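Local coordinates for protein ectonucleoside triphosphate diphosphohydrolase 4 (Homo sapiens, PDB 6WG5) that belongs to the GDA1/CD39 family of nucleoside phosphatases, proteins of the actin-like ATPase clan, at residues A[62-66]-A[67-71]; A[110-113]-A[114-118]; A[169-172]-A[173-176]; A[178-181]-A[182-186]; A[482-485]-A[486-490]. All blocks are in the same frame, centred on the assembly; numbering follows the deposited sequence.

All five contacts are local. Contact 1 is a loop between strands near the edge of the chain, and its polar side chains bond to backbone groups and to one another. Contact 2, partly buried, closes helix 107-116 over the sheet of strands 40-48 and 53-61. Contacts 3 and 4 share helix 172-186: the first caps its start with polar groups, the second is a buried stretch near its end where an asparagine meets a tryptophan. Contact 5, also buried, ends helix 479-487 and packs against contact 4, with centres 11 Å apart. Leu71 of contact 1 touches Phe185 of contact 4 and Thr488 of contact 5, whereas contact 2 touches none of the others.

Contact 1. Residues A[62-66]-A[67-71]; sequences RHNGN and PHDLL
Asn66 to Asp69 form a type I beta turn closed by Asp69 N on Asn66 O at 3.0 Å, and the chain doubles back until Leu71 lies beside His63. With its CG anti to the backbone N (chi1 -169°), His63 carries its imidazole across the loop to the far strand of the turn. There NE2 donates to Asp69 O at 2.7 Å, nearly straight at 178° and in the ring plane, though it reaches the carbonyl from above. Gly65 N donates to ND1 from well out of the ring plane, which would suit a ring with its proton on NE2. Leu71 CD2 meets the ring edge, 3.9 Å from His63 CD2. Asn64 works with both ends of its amide: OD1 takes Asn66 N in an Asx turn, while ND2 donates to the anti side of Asp69 OD2 at 3.1 Å, amide and carboxylate being turned 49° apart. Asn66 OD1 in turn receives His68 N from above its amide plane. This loop joins strands 53-61 and 74-75. Pro492, Asp495 and Ile496 of helix 492-496 cover His63, and Leu71 reaches both Pro492 and Thr488, just beyond helix 479-487.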
loop_
_atom_site.group_PDB
_atom_site.type_symbol
_atom_site.label_atom_id
_atom_site.label_comp_id
_atom_site.label_asym_id
_atom_site.label_seq_id
_atom_site.Cartn_x
_atom_site.Cartn_y
_atom_site.Cartn_z
ATOM N N ARG A 62 9.678 -11.575 -24.829
ATOM C CA ARG A 62 11.130 -11.486 -24.807
ATOM C C ARG A 62 11.567 -10.033 -24.659
ATOM O O ARG A 62 10.935 -9.118 -25.191
ATOM C CB ARG A 62 11.723 -12.084 -26.083
ATOM C CG ARG A 62 13.244 -12.120 -26.091
ATOM C CD ARG A 62 13.793 -12.661 -27.399
ATOM N NE ARG A 62 13.240 -13.972 -27.727
ATOM C CZ ARG A 62 13.583 -15.103 -27.120
ATOM N NH1 ARG A 62 14.477 -15.093 -26.138
ATOM N NH2 ARG A 62 13.024 -16.249 -27.488
ATOM N N HIS A 63 12.654 -9.830 -23.922
ATOM C CA HIS A 63 13.208 -8.495 -23.749
ATOM C C HIS A 63 13.806 -7.997 -25.062
ATOM O O HIS A 63 14.488 -8.740 -25.774
ATOM C CB HIS A 63 14.268 -8.512 -22.648
ATOM C CG HIS A 63 14.708 -7.152 -22.207
ATOM N ND1 HIS A 63 15.766 -6.489 -22.788
ATOM C CD2 HIS A 63 14.240 -6.335 -21.234
ATOM C CE1 HIS A 63 15.927 -5.318 -22.198
ATOM N NE2 HIS A 63 15.015 -5.200 -21.251
ATOM N N ASN A 64 13.550 -6.728 -25.379
ATOM C CA ASN A 64 13.931 -6.157 -26.667
ATOM C C ASN A 64 15.420 -5.850 -26.785
ATOM O O ASN A 64 15.839 -5.307 -27.812
ATOM C CB ASN A 64 13.128 -4.877 -26.928
ATOM C CG ASN A 64 13.298 -3.846 -25.828
ATOM O OD1 ASN A 64 14.257 -3.892 -25.057
ATOM N ND2 ASN A 64 12.364 -2.906 -25.750
ATOM N N GLY A 65 16.224 -6.176 -25.776
ATOM C CA GLY A 65 17.654 -5.957 -25.830
ATOM C C GLY A 65 18.121 -4.575 -25.421
ATOM O O GLY A 65 19.329 -4.309 -25.472
ATOM N N ASN A 66 17.213 -3.686 -25.020
ATOM C CA ASN A 66 17.591 -2.339 -24.610
ATOM C C ASN A 66 17.902 -2.330 -23.117
ATOM O O ASN A 66 16.995 -2.573 -22.310
ATOM C CB ASN A 66 16.474 -1.356 -24.911
ATOM C CG ASN A 66 16.889 0.086 -24.689
ATOM O OD1 ASN A 66 17.927 0.364 -24.089
ATOM N ND2 ASN A 66 16.072 1.014 -25.171
ATOM N N PRO A 67 19.141 -2.048 -22.700
ATOM C CA PRO A 67 19.453 -2.103 -21.261
ATOM C C PRO A 67 18.630 -1.143 -20.419
ATOM O O PRO A 67 18.503 -1.359 -19.208
ATOM C CB PRO A 67 20.947 -1.750 -21.206
ATOM C CG PRO A 67 21.457 -1.953 -22.593
ATOM C CD PRO A 67 20.312 -1.646 -23.498
ATOM N N HIS A 68 18.068 -0.092 -21.017
ATOM C CA HIS A 68 17.292 0.893 -20.276
ATOM C C HIS A 68 15.851 0.465 -20.030
ATOM O O HIS A 68 15.150 1.131 -19.261
ATOM C CB HIS A 68 17.293 2.228 -21.024
ATOM C CG HIS A 68 18.655 2.825 -21.189
ATOM N ND1 HIS A 68 19.730 2.457 -20.408
ATOM C CD2 HIS A 68 19.118 3.762 -22.050
ATOM C CE1 HIS A 68 20.796 3.145 -20.779
ATOM N NE2 HIS A 68 20.452 3.944 -21.773
ATOM N N ASP A 69 15.390 -0.614 -20.655
ATOM C CA ASP A 69 14.002 -1.040 -20.550
ATOM C C ASP A 69 13.871 -2.215 -19.590
ATOM O O ASP A 69 14.680 -3.145 -19.611
ATOM C CB ASP A 69 13.447 -1.434 -21.920
ATOM C CG ASP A 69 13.196 -0.236 -22.816
ATOM O OD1 ASP A 69 13.093 0.893 -22.289
ATOM O OD2 ASP A 69 13.094 -0.424 -24.047
ATOM N N LEU A 70 12.843 -2.162 -18.748
ATOM C CA LEU A 70 12.496 -3.284 -17.893
ATOM C C LEU A 70 11.650 -4.285 -18.672
ATOM O O LEU A 70 11.236 -4.041 -19.807
ATOM C CB LEU A 70 11.733 -2.810 -16.658
ATOM C CG LEU A 70 12.315 -1.628 -15.885
ATOM C CD1 LEU A 70 11.462 -1.344 -14.661
ATOM C CD2 LEU A 70 13.754 -1.896 -15.490
ATOM N N LEU A 71 11.386 -5.427 -18.043
ATOM C CA LEU A 71 10.504 -6.413 -18.645
ATOM C C LEU A 71 9.090 -5.854 -18.763
ATOM O O LEU A 71 8.653 -5.028 -17.957
ATOM C CB LEU A 71 10.493 -7.700 -17.817
ATOM C CG LEU A 71 11.805 -8.480 -17.746
ATOM C CD1 LEU A 71 11.653 -9.688 -16.832
ATOM C CD2 LEU A 71 12.255 -8.916 -19.133
#

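Contact 2. Residues A[110-113]-A[114-118]; sequences LNFA and AEHVP
Ala113, Ala114 and Phe112 carry most of this contact, the last turns of helix 107-116 with the exit into Val117. Ala113 is the inward member: its methyl faces Ile44 and Val57 of the sheet that the helix covers, and its carbonyl ends the run of helical bonds. Val117 N meets Ala113 O at 3.0 Å, nearly along the C=O axis, although Val117 itself has already left helical geometry. The valine turns CG2 back over the same oxygen and rests its side chain on Tyr42 and Val57. Beyond the helix, His122 NE2 is bonded to Val117 O. Ala114 is held by its N on Leu110 O at 2.7 Å, an ordinary bond of the helix. Phe112, with CG anti to the backbone N (chi1 174°), swings its ring along the helix toward His116, while Val84 touches it from a loop. The two rings meet obliquely, their planes 48° apart and their centroids 4.6 Å apart. His116 CE1 hangs over one face of the phenyl ring, toward its rim, 3.4 Å from Phe112 CE1. What fixes the imidazole is a bond to the backbone one turn back: His116 ND1 donates to Phe112 O at 2.9 Å, nearly straight at 170°, with the oxygen lying in the imidazole plane.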
loop_
_atom_site.group_PDB
_atom_site.type_symbol
_atom_site.label_atom_id
_atom_site.label_comp_id
_atom_site.label_asym_id
_atom_site.label_seq_id
_atom_site.Cartn_x
_atom_site.Cartn_y
_atom_site.Cartn_z
ATOM N N LEU A 110 -1.043 -23.892 -6.336
ATOM C CA LEU A 110 0.013 -24.255 -7.276
ATOM C C LEU A 110 -0.532 -25.096 -8.424
ATOM O O LEU A 110 -0.095 -24.947 -9.571
ATOM C CB LEU A 110 1.132 -24.994 -6.543
ATOM C CG LEU A 110 1.799 -24.222 -5.399
ATOM C CD1 LEU A 110 2.918 -25.049 -4.790
ATOM C CD2 LEU A 110 2.331 -22.873 -5.869
ATOM N N ASN A 111 -1.482 -25.990 -8.137
ATOM C CA ASN A 111 -2.155 -26.711 -9.213
ATOM C C ASN A 111 -2.873 -25.743 -10.146
ATOM O O ASN A 111 -2.891 -25.940 -11.367
ATOM C CB ASN A 111 -3.136 -27.725 -8.628
ATOM C CG ASN A 111 -2.439 -28.858 -7.902
ATOM O OD1 ASN A 111 -1.474 -29.431 -8.406
ATOM N ND2 ASN A 111 -2.921 -29.181 -6.707
ATOM N N PHE A 112 -3.470 -24.689 -9.587
ATOM C CA PHE A 112 -4.099 -23.664 -10.412
ATOM C C PHE A 112 -3.085 -23.031 -11.357
ATOM O O PHE A 112 -3.349 -22.866 -12.554
ATOM C CB PHE A 112 -4.742 -22.607 -9.514
ATOM C CG PHE A 112 -5.305 -21.433 -10.262
ATOM C CD1 PHE A 112 -6.602 -21.460 -10.746
ATOM C CD2 PHE A 112 -4.541 -20.299 -10.475
ATOM C CE1 PHE A 112 -7.125 -20.380 -11.429
ATOM C CE2 PHE A 112 -5.058 -19.215 -11.159
ATOM C CZ PHE A 112 -6.352 -19.257 -11.637
ATOM N N ALA A 113 -1.911 -22.670 -10.832
ATOM C CA ALA A 113 -0.872 -22.085 -11.672
ATOM C C ALA A 113 -0.346 -23.094 -12.684
ATOM O O ALA A 113 -0.145 -22.758 -13.858
ATOM C CB ALA A 113 0.268 -21.559 -10.801
ATOM N N ALA A 114 -0.120 -24.339 -12.251
ATOM C CA ALA A 114 0.417 -25.355 -13.149
ATOM C C ALA A 114 -0.529 -25.637 -14.308
ATOM O O ALA A 114 -0.082 -26.025 -15.394
ATOM C CB ALA A 114 0.700 -26.641 -12.375
ATOM N N GLU A 115 -1.835 -25.453 -14.101
ATOM C CA GLU A 115 -2.791 -25.634 -15.189
ATOM C C GLU A 115 -2.571 -24.601 -16.287
ATOM O O GLU A 115 -2.498 -24.943 -17.474
ATOM C CB GLU A 115 -4.221 -25.543 -14.650
ATOM C CG GLU A 115 -4.893 -26.885 -14.407
ATOM C CD GLU A 115 -6.335 -26.737 -13.958
ATOM O OE1 GLU A 115 -6.673 -25.681 -13.379
ATOM O OE2 GLU A 115 -7.131 -27.672 -14.191
ATOM N N HIS A 116 -2.453 -23.329 -15.907
ATOM C CA HIS A 116 -2.410 -22.253 -16.891
ATOM C C HIS A 116 -1.037 -22.128 -17.544
ATOM O O HIS A 116 -0.946 -21.877 -18.752
ATOM C CB HIS A 116 -2.815 -20.934 -16.234
ATOM C CG HIS A 116 -4.261 -20.873 -15.850
ATOM N ND1 HIS A 116 -4.737 -21.372 -14.655
ATOM C CD2 HIS A 116 -5.337 -20.380 -16.506
ATOM C CE1 HIS A 116 -6.043 -21.183 -14.591
ATOM N NE2 HIS A 116 -6.432 -20.584 -15.702
ATOM N N VAL A 117 0.032 -22.289 -16.779
ATOM C CA VAL A 117 1.379 -22.183 -17.343
ATOM C C VAL A 117 1.673 -23.448 -18.145
ATOM O O VAL A 117 1.503 -24.557 -17.615
ATOM C CB VAL A 117 2.412 -21.980 -16.238
ATOM C CG1 VAL A 117 3.797 -21.763 -16.838
ATOM C CG2 VAL A 117 2.028 -20.796 -15.356
ATOM N N PRO A 118 2.102 -23.338 -19.405
ATOM C CA PRO A 118 2.376 -24.547 -20.193
ATOM C C PRO A 118 3.388 -25.451 -19.507
ATOM O O PRO A 118 4.377 -24.990 -18.934
ATOM C CB PRO A 118 2.921 -23.994 -21.515
ATOM C CG PRO A 118 2.374 -22.623 -21.608
ATOM C CD PRO A 118 2.292 -22.112 -20.201
#

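Contact 3. Residues A[169-172]-A[173-176]; sequences VISG and KQEG
Ser171 and Gln174 face each other across the first turn of helix 172-186 and form a capping box. The hydroxyl of Ser171 sits between its own backbone N and carbonyl carbon (chi1 60°), a position that turns OG toward the helix, where it accepts from Gln174 N at 3.3 Å. Gln174 answers in the reverse direction. Its CG leaves beside the backbone N and the chain runs extended from there, passing alongside the serine with CG 3.3 Å from Ser171 OG. The amide oxygen OE1 thereby comes to Ser171 N, 3.1 Å away; the N-H points at it almost straight (169°) but approaches tilted from the amide plane. Ile170 adds the apolar part, setting CB 4.1 Å from Gln174 CB and CD1 4.2 Å from Glu175 CB; Trp479 of helix 479-487 packs on both Ile170 and Glu175. Regular helical bonding starts at once, with Glu175 N on Ser171 O at 3.0 Å and Gly176 N on Gly172 O. Lys173 NZ looks elsewhere and bonds Leu255 O. In the box, OG serves a first-turn N-H, that of Gln174, while OE1 holds the N-H of the cap residue itself. The box uses neutral groups alone; charge enters beside it, where Arg136 ties Ile170 O by a hydrogen bond to Glu175 OE1 by a salt bridge.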
loop_
_atom_site.group_PDB
_atom_site.type_symbol
_atom_site.label_atom_id
_atom_site.label_comp_id
_atom_site.label_asym_id
_atom_site.label_seq_id
_atom_site.Cartn_x
_atom_site.Cartn_y
_atom_site.Cartn_z
ATOM N N VAL A 169 9.546 -14.607 4.401
ATOM C CA VAL A 169 8.645 -13.704 5.108
ATOM C C VAL A 169 9.189 -12.296 4.915
ATOM O O VAL A 169 10.228 -11.939 5.481
ATOM C CB VAL A 169 8.538 -14.059 6.597
ATOM C CG1 VAL A 169 7.617 -13.078 7.317
ATOM C CG2 VAL A 169 8.044 -15.486 6.769
ATOM N N ILE A 170 8.491 -11.490 4.120
ATOM C CA ILE A 170 8.953 -10.142 3.814
ATOM C C ILE A 170 8.519 -9.191 4.922
ATOM O O ILE A 170 7.487 -9.386 5.573
ATOM C CB ILE A 170 8.431 -9.683 2.438
ATOM C CG1 ILE A 170 6.899 -9.600 2.435
ATOM C CG2 ILE A 170 8.919 -10.635 1.348
ATOM C CD1 ILE A 170 6.325 -8.941 1.193
ATOM N N SER A 171 9.321 -8.154 5.139
ATOM C CA SER A 171 9.002 -7.134 6.123
ATOM C C SER A 171 7.975 -6.155 5.563
ATOM O O SER A 171 7.745 -6.077 4.353
ATOM C CB SER A 171 10.264 -6.379 6.541
ATOM O OG SER A 171 10.869 -5.744 5.426
ATOM N N GLY A 172 7.350 -5.399 6.468
ATOM C CA GLY A 172 6.427 -4.363 6.040
ATOM C C GLY A 172 7.091 -3.317 5.169
ATOM O O GLY A 172 6.463 -2.768 4.258
ATOM N N LYS A 173 8.368 -3.028 5.432
ATOM C CA LYS A 173 9.120 -2.113 4.581
ATOM C C LYS A 173 9.215 -2.653 3.159
ATOM O O LYS A 173 9.009 -1.918 2.187
ATOM C CB LYS A 173 10.513 -1.890 5.171
ATOM C CG LYS A 173 11.351 -0.835 4.470
ATOM C CD LYS A 173 12.824 -1.192 4.557
ATOM C CE LYS A 173 13.718 0.033 4.575
ATOM N NZ LYS A 173 15.138 -0.354 4.811
ATOM N N GLN A 174 9.525 -3.945 3.016
ATOM C CA GLN A 174 9.587 -4.547 1.688
ATOM C C GLN A 174 8.226 -4.513 1.005
ATOM O O GLN A 174 8.134 -4.276 -0.205
ATOM C CB GLN A 174 10.091 -5.988 1.779
ATOM C CG GLN A 174 11.523 -6.130 2.253
ATOM C CD GLN A 174 11.964 -7.580 2.325
ATOM O OE1 GLN A 174 11.799 -8.244 3.351
ATOM N NE2 GLN A 174 12.520 -8.082 1.229
ATOM N N GLU A 175 7.156 -4.757 1.764
ATOM C CA GLU A 175 5.820 -4.709 1.181
ATOM C C GLU A 175 5.513 -3.315 0.649
ATOM O O GLU A 175 4.925 -3.167 -0.428
ATOM C CB GLU A 175 4.783 -5.132 2.219
ATOM C CG GLU A 175 3.458 -5.572 1.624
ATOM C CD GLU A 175 2.414 -5.874 2.682
ATOM O OE1 GLU A 175 2.789 -6.030 3.865
ATOM O OE2 GLU A 175 1.217 -5.952 2.330
ATOM N N GLY A 176 5.915 -2.279 1.387
ATOM C CA GLY A 176 5.718 -0.922 0.910
ATOM C C GLY A 176 6.514 -0.623 -0.346
ATOM O O GLY A 176 6.010 0.013 -1.275
#

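Contact 4. Residues A[178-181]-A[182-186]; sequences YAWI and GINFV
Trp180 presents one face of its indole to the amide nitrogen of Asn184, which lies over the ring toward its rim, 3.3 Å from Trp180 CE2. Ring and amide planes are inclined at 45°, so the amide dips toward the indole by one corner instead of lying flat on it. The same nitrogen is held by a bond to one side of the ring contact: ND2 donates to Trp180 O at 2.9 Å and 173°, with the oxygen in the amide plane. Asn184 reaches it because CG stands beside the backbone N (chi1 -78°), folding the side chain back one turn along the helix. Asn184 N also approaches this carbonyl, in a weak bond of 3.3 Å, and Ile183 CG2 packs against it. The other end of the amide leaves the helix, since Asn184 OD1 accepts from Ala220 N just before strand 221-225; both ends are thus fixed in a buried place. These residues belong to the second half of helix 172-186, which lies between strands of a mixed sheet and helix 479-487. Toward the strands, Ile183 touches Ile222, Tyr382 and Phe384. Toward the helix, Ile181 CG2 rests on Gly482 CA, where the glycine permits close approach, and Phe185 packs on Leu485. Gly182 N bonds Tyr178 O at 2.9 Å, and Phe185 N bonds Ile181 O at the same distance.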
loop_
_atom_site.group_PDB
_atom_site.type_symbol
_atom_site.label_atom_id
_atom_site.label_comp_id
_atom_site.label_asym_id
_atom_site.label_seq_id
_atom_site.Cartn_x
_atom_site.Cartn_y
_atom_site.Cartn_z
ATOM N N TYR A 178 7.578 -2.844 -2.618
ATOM C CA TYR A 178 6.963 -3.583 -3.718
ATOM C C TYR A 178 5.701 -2.888 -4.214
ATOM O O TYR A 178 5.467 -2.802 -5.425
ATOM C CB TYR A 178 6.645 -5.013 -3.277
ATOM C CG TYR A 178 7.856 -5.902 -3.063
ATOM C CD1 TYR A 178 9.031 -5.706 -3.778
ATOM C CD2 TYR A 178 7.815 -6.948 -2.150
ATOM C CE1 TYR A 178 10.130 -6.521 -3.587
ATOM C CE2 TYR A 178 8.909 -7.767 -1.953
ATOM C CZ TYR A 178 10.063 -7.550 -2.674
ATOM O OH TYR A 178 11.156 -8.363 -2.479
ATOM N N ALA A 179 4.872 -2.387 -3.298
ATOM C CA ALA A 179 3.671 -1.672 -3.716
ATOM C C ALA A 179 4.031 -0.382 -4.441
ATOM O O ALA A 179 3.374 -0.005 -5.418
ATOM C CB ALA A 179 2.783 -1.382 -2.508
ATOM N N TRP A 180 5.075 0.309 -3.977
ATOM C CA TRP A 180 5.507 1.530 -4.644
ATOM C C TRP A 180 6.016 1.233 -6.050
ATOM O O TRP A 180 5.746 1.992 -6.989
ATOM C CB TRP A 180 6.583 2.222 -3.807
ATOM C CG TRP A 180 7.102 3.486 -4.411
ATOM C CD1 TRP A 180 6.617 4.746 -4.219
ATOM C CD2 TRP A 180 8.215 3.616 -5.302
ATOM N NE1 TRP A 180 7.359 5.654 -4.938
ATOM C CE2 TRP A 180 8.346 4.984 -5.611
ATOM C CE3 TRP A 180 9.115 2.707 -5.868
ATOM C CZ2 TRP A 180 9.337 5.465 -6.461
ATOM C CZ3 TRP A 180 10.098 3.186 -6.714
ATOM C CH2 TRP A 180 10.201 4.552 -7.004
ATOM N N ILE A 181 6.751 0.129 -6.215
ATOM C CA ILE A 181 7.206 -0.276 -7.542
ATOM C C ILE A 181 6.016 -0.614 -8.428
ATOM O O ILE A 181 5.984 -0.267 -9.616
ATOM C CB ILE A 181 8.183 -1.463 -7.434
ATOM C CG1 ILE A 181 9.483 -1.029 -6.753
ATOM C CG2 ILE A 181 8.485 -2.051 -8.816
ATOM C CD1 ILE A 181 10.402 -2.183 -6.394
ATOM N N GLY A 182 5.017 -1.296 -7.866
ATOM C CA GLY A 182 3.885 -1.728 -8.667
ATOM C C GLY A 182 3.150 -0.570 -9.313
ATOM O O GLY A 182 2.859 -0.594 -10.512
ATOM N N ILE A 183 2.839 0.464 -8.529
ATOM C CA ILE A 183 2.046 1.568 -9.060
ATOM C C ILE A 183 2.848 2.356 -10.087
ATOM O O ILE A 183 2.338 2.701 -11.159
ATOM C CB ILE A 183 1.538 2.471 -7.919
ATOM C CG1 ILE A 183 0.577 3.521 -8.480
ATOM C CG2 ILE A 183 2.699 3.142 -7.184
ATOM C CD1 ILE A 183 -0.031 4.437 -7.436
ATOM N N ASN A 184 4.114 2.649 -9.787
ATOM C CA ASN A 184 4.919 3.436 -10.713
ATOM C C ASN A 184 5.195 2.671 -11.997
ATOM O O ASN A 184 5.365 3.282 -13.058
ATOM C CB ASN A 184 6.228 3.854 -10.050
ATOM C CG ASN A 184 6.046 5.018 -9.104
ATOM O OD1 ASN A 184 6.020 6.174 -9.527
ATOM N ND2 ASN A 184 5.907 4.720 -7.815
ATOM N N PHE A 185 5.239 1.343 -11.927
ATOM C CA PHE A 185 5.451 0.553 -13.132
ATOM C C PHE A 185 4.276 0.696 -14.090
ATOM O O PHE A 185 4.460 1.030 -15.267
ATOM C CB PHE A 185 5.677 -0.910 -12.764
ATOM C CG PHE A 185 5.953 -1.786 -13.943
ATOM C CD1 PHE A 185 7.141 -1.671 -14.641
ATOM C CD2 PHE A 185 5.024 -2.724 -14.356
ATOM C CE1 PHE A 185 7.401 -2.476 -15.729
ATOM C CE2 PHE A 185 5.277 -3.532 -15.443
ATOM C CZ PHE A 185 6.469 -3.408 -16.132
ATOM N N VAL A 186 3.055 0.452 -13.605
ATOM C CA VAL A 186 1.885 0.564 -14.473
ATOM C C VAL A 186 1.717 1.995 -14.961
ATOM O O VAL A 186 1.239 2.225 -16.078
ATOM C CB VAL A 186 0.617 0.063 -13.750
ATOM C CG1 VAL A 186 0.753 -1.408 -13.393
ATOM C CG2 VAL A 186 0.331 0.891 -12.505
#

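Contact 5. Residues A[482-485]-A[486-490]; sequences GAIL and YRTRF
With OG1 between its backbone N and carbonyl carbon (chi1 61°), Thr488 turns its hydroxyl back onto Ile484 O, while its CG2 goes to the Ile484 side chain, whose CG1 is anti to the backbone N. This is the C-terminal end of helix 479-487, and Thr488 is the first residue to leave helical angles. Ile484 O takes two donors from it: Thr488 N at 3.0 Å, and OG1 at 2.6 Å from the other face of the carbonyl plane. The methyl CG2 of Thr488 rests 4.1 Å from Ile484 CD1, and Ile73 also touches this buried side chain. Before the end the bonding is regular, as in Arg487 N to Ala483 O at 2.8 Å. Past the end, Arg489 folds back over Tyr486. Its guanidinium lies across the phenol, Tyr486 CZ under its centre, and Phe490 CE2 approaches the opposite face. The rotation of the group is fixed by a bond in its own plane, NH2 donating to Tyr486 O at 3.1 Å and 173°, though it comes from above the carbonyl plane. Residues 487-490 touch a crystal neighbour, so the path of this tail may partly reflect lattice packing. On the inner side, Ala483 meets Tyr178 and Leu130, and Ile484 meets Tyr128 of strand 127-131, placing the helix between that strand and helix 172-186. A water bridges the last turn, donating one hydrogen to Leu485 O and the other to Thr488 OG1, each 2.6 Å from the water oxygen.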
loop_
_atom_site.group_PDB
_atom_site.type_symbol
_atom_site.label_atom_id
_atom_site.label_comp_id
_atom_site.label_asym_id
_atom_site.label_seq_id
_atom_site.Cartn_x
_atom_site.Cartn_y
_atom_site.Cartn_z
ATOM N N GLY A 482 5.185 -5.536 -8.182
ATOM C CA GLY A 482 6.493 -4.982 -7.883
ATOM C C GLY A 482 7.467 -6.034 -7.399
ATOM O O GLY A 482 8.675 -5.917 -7.623
ATOM N N ALA A 483 6.961 -7.076 -6.736
ATOM C CA ALA A 483 7.827 -8.155 -6.275
ATOM C C ALA A 483 8.389 -8.944 -7.451
ATOM O O ALA A 483 9.607 -9.123 -7.564
ATOM C CB ALA A 483 7.055 -9.074 -5.327
ATOM N N ILE A 484 7.515 -9.427 -8.337
ATOM C CA ILE A 484 7.983 -10.165 -9.507
ATOM C C ILE A 484 8.914 -9.294 -10.341
ATOM O O ILE A 484 9.918 -9.770 -10.881
ATOM C CB ILE A 484 6.788 -10.675 -10.337
ATOM C CG1 ILE A 484 7.256 -11.629 -11.437
ATOM C CG2 ILE A 484 6.013 -9.518 -10.954
ATOM C CD1 ILE A 484 7.462 -13.042 -10.965
ATOM N N LEU A 485 8.597 -8.003 -10.453
ATOM C CA LEU A 485 9.422 -7.111 -11.260
ATOM C C LEU A 485 10.818 -6.974 -10.669
ATOM O O LEU A 485 11.811 -6.915 -11.404
ATOM C CB LEU A 485 8.745 -5.745 -11.375
ATOM C CG LEU A 485 9.325 -4.756 -12.386
ATOM C CD1 LEU A 485 9.222 -5.298 -13.804
ATOM C CD2 LEU A 485 8.610 -3.417 -12.273
ATOM N N TYR A 486 10.917 -6.933 -9.339
ATOM C CA TYR A 486 12.219 -6.805 -8.695
ATOM C C TYR A 486 12.986 -8.123 -8.712
ATOM O O TYR A 486 14.200 -8.131 -8.937
ATOM C CB TYR A 486 12.051 -6.307 -7.260
ATOM C CG TYR A 486 13.364 -6.012 -6.571
ATOM C CD1 TYR A 486 13.881 -6.874 -5.614
ATOM C CD2 TYR A 486 14.095 -4.877 -6.890
ATOM C CE1 TYR A 486 15.083 -6.609 -4.988
ATOM C CE2 TYR A 486 15.298 -4.604 -6.270
ATOM C CZ TYR A 486 15.788 -5.473 -5.320
ATOM O OH TYR A 486 16.988 -5.203 -4.700
ATOM N N ARG A 487 12.300 -9.247 -8.482
ATOM C CA ARG A 487 12.997 -10.529 -8.417
ATOM C C ARG A 487 13.518 -10.966 -9.782
ATOM O O ARG A 487 14.538 -11.659 -9.857
ATOM C CB ARG A 487 12.079 -11.603 -7.831
ATOM C CG ARG A 487 11.645 -11.364 -6.379
ATOM C CD ARG A 487 12.831 -11.189 -5.434
ATOM N NE ARG A 487 13.781 -12.298 -5.514
ATOM C CZ ARG A 487 13.741 -13.389 -4.751
ATOM N NH1 ARG A 487 12.795 -13.541 -3.831
ATOM N NH2 ARG A 487 14.656 -14.336 -4.910
ATOM N N THR A 488 12.847 -10.573 -10.867
ATOM C CA THR A 488 13.234 -10.976 -12.214
ATOM C C THR A 488 14.074 -9.918 -12.924
ATOM O O THR A 488 14.255 -9.995 -14.143
ATOM C CB THR A 488 11.993 -11.290 -13.054
ATOM O OG1 THR A 488 11.169 -10.123 -13.163
ATOM C CG2 THR A 488 11.189 -12.419 -12.435
ATOM N N ARG A 489 14.606 -8.941 -12.187
ATOM C CA ARG A 489 15.231 -7.784 -12.819
ATOM C C ARG A 489 16.502 -8.132 -13.586
ATOM O O ARG A 489 16.949 -7.324 -14.409
ATOM C CB ARG A 489 15.538 -6.722 -11.764
ATOM C CG ARG A 489 16.618 -7.113 -10.766
ATOM C CD ARG A 489 16.542 -6.231 -9.531
ATOM N NE ARG A 489 17.719 -6.331 -8.673
ATOM C CZ ARG A 489 17.877 -7.229 -7.703
ATOM N NH1 ARG A 489 18.984 -7.220 -6.974
ATOM N NH2 ARG A 489 16.940 -8.137 -7.460
ATOM N N PHE A 490 17.094 -9.302 -13.347
ATOM C CA PHE A 490 18.332 -9.678 -14.017
ATOM C C PHE A 490 18.115 -10.533 -15.259
ATOM O O PHE A 490 19.050 -10.682 -16.051
ATOM C CB PHE A 490 19.258 -10.420 -13.043
ATOM C CG PHE A 490 19.845 -9.542 -11.974
ATOM C CD1 PHE A 490 20.447 -8.335 -12.302
ATOM C CD2 PHE A 490 19.790 -9.917 -10.642
ATOM C CE1 PHE A 490 20.984 -7.523 -11.323
ATOM C CE2 PHE A 490 20.325 -9.110 -9.658
ATOM C CZ PHE A 490 20.922 -7.911 -10.000
HETATM O O HOH W 1 11.802 -7.681 -13.909
#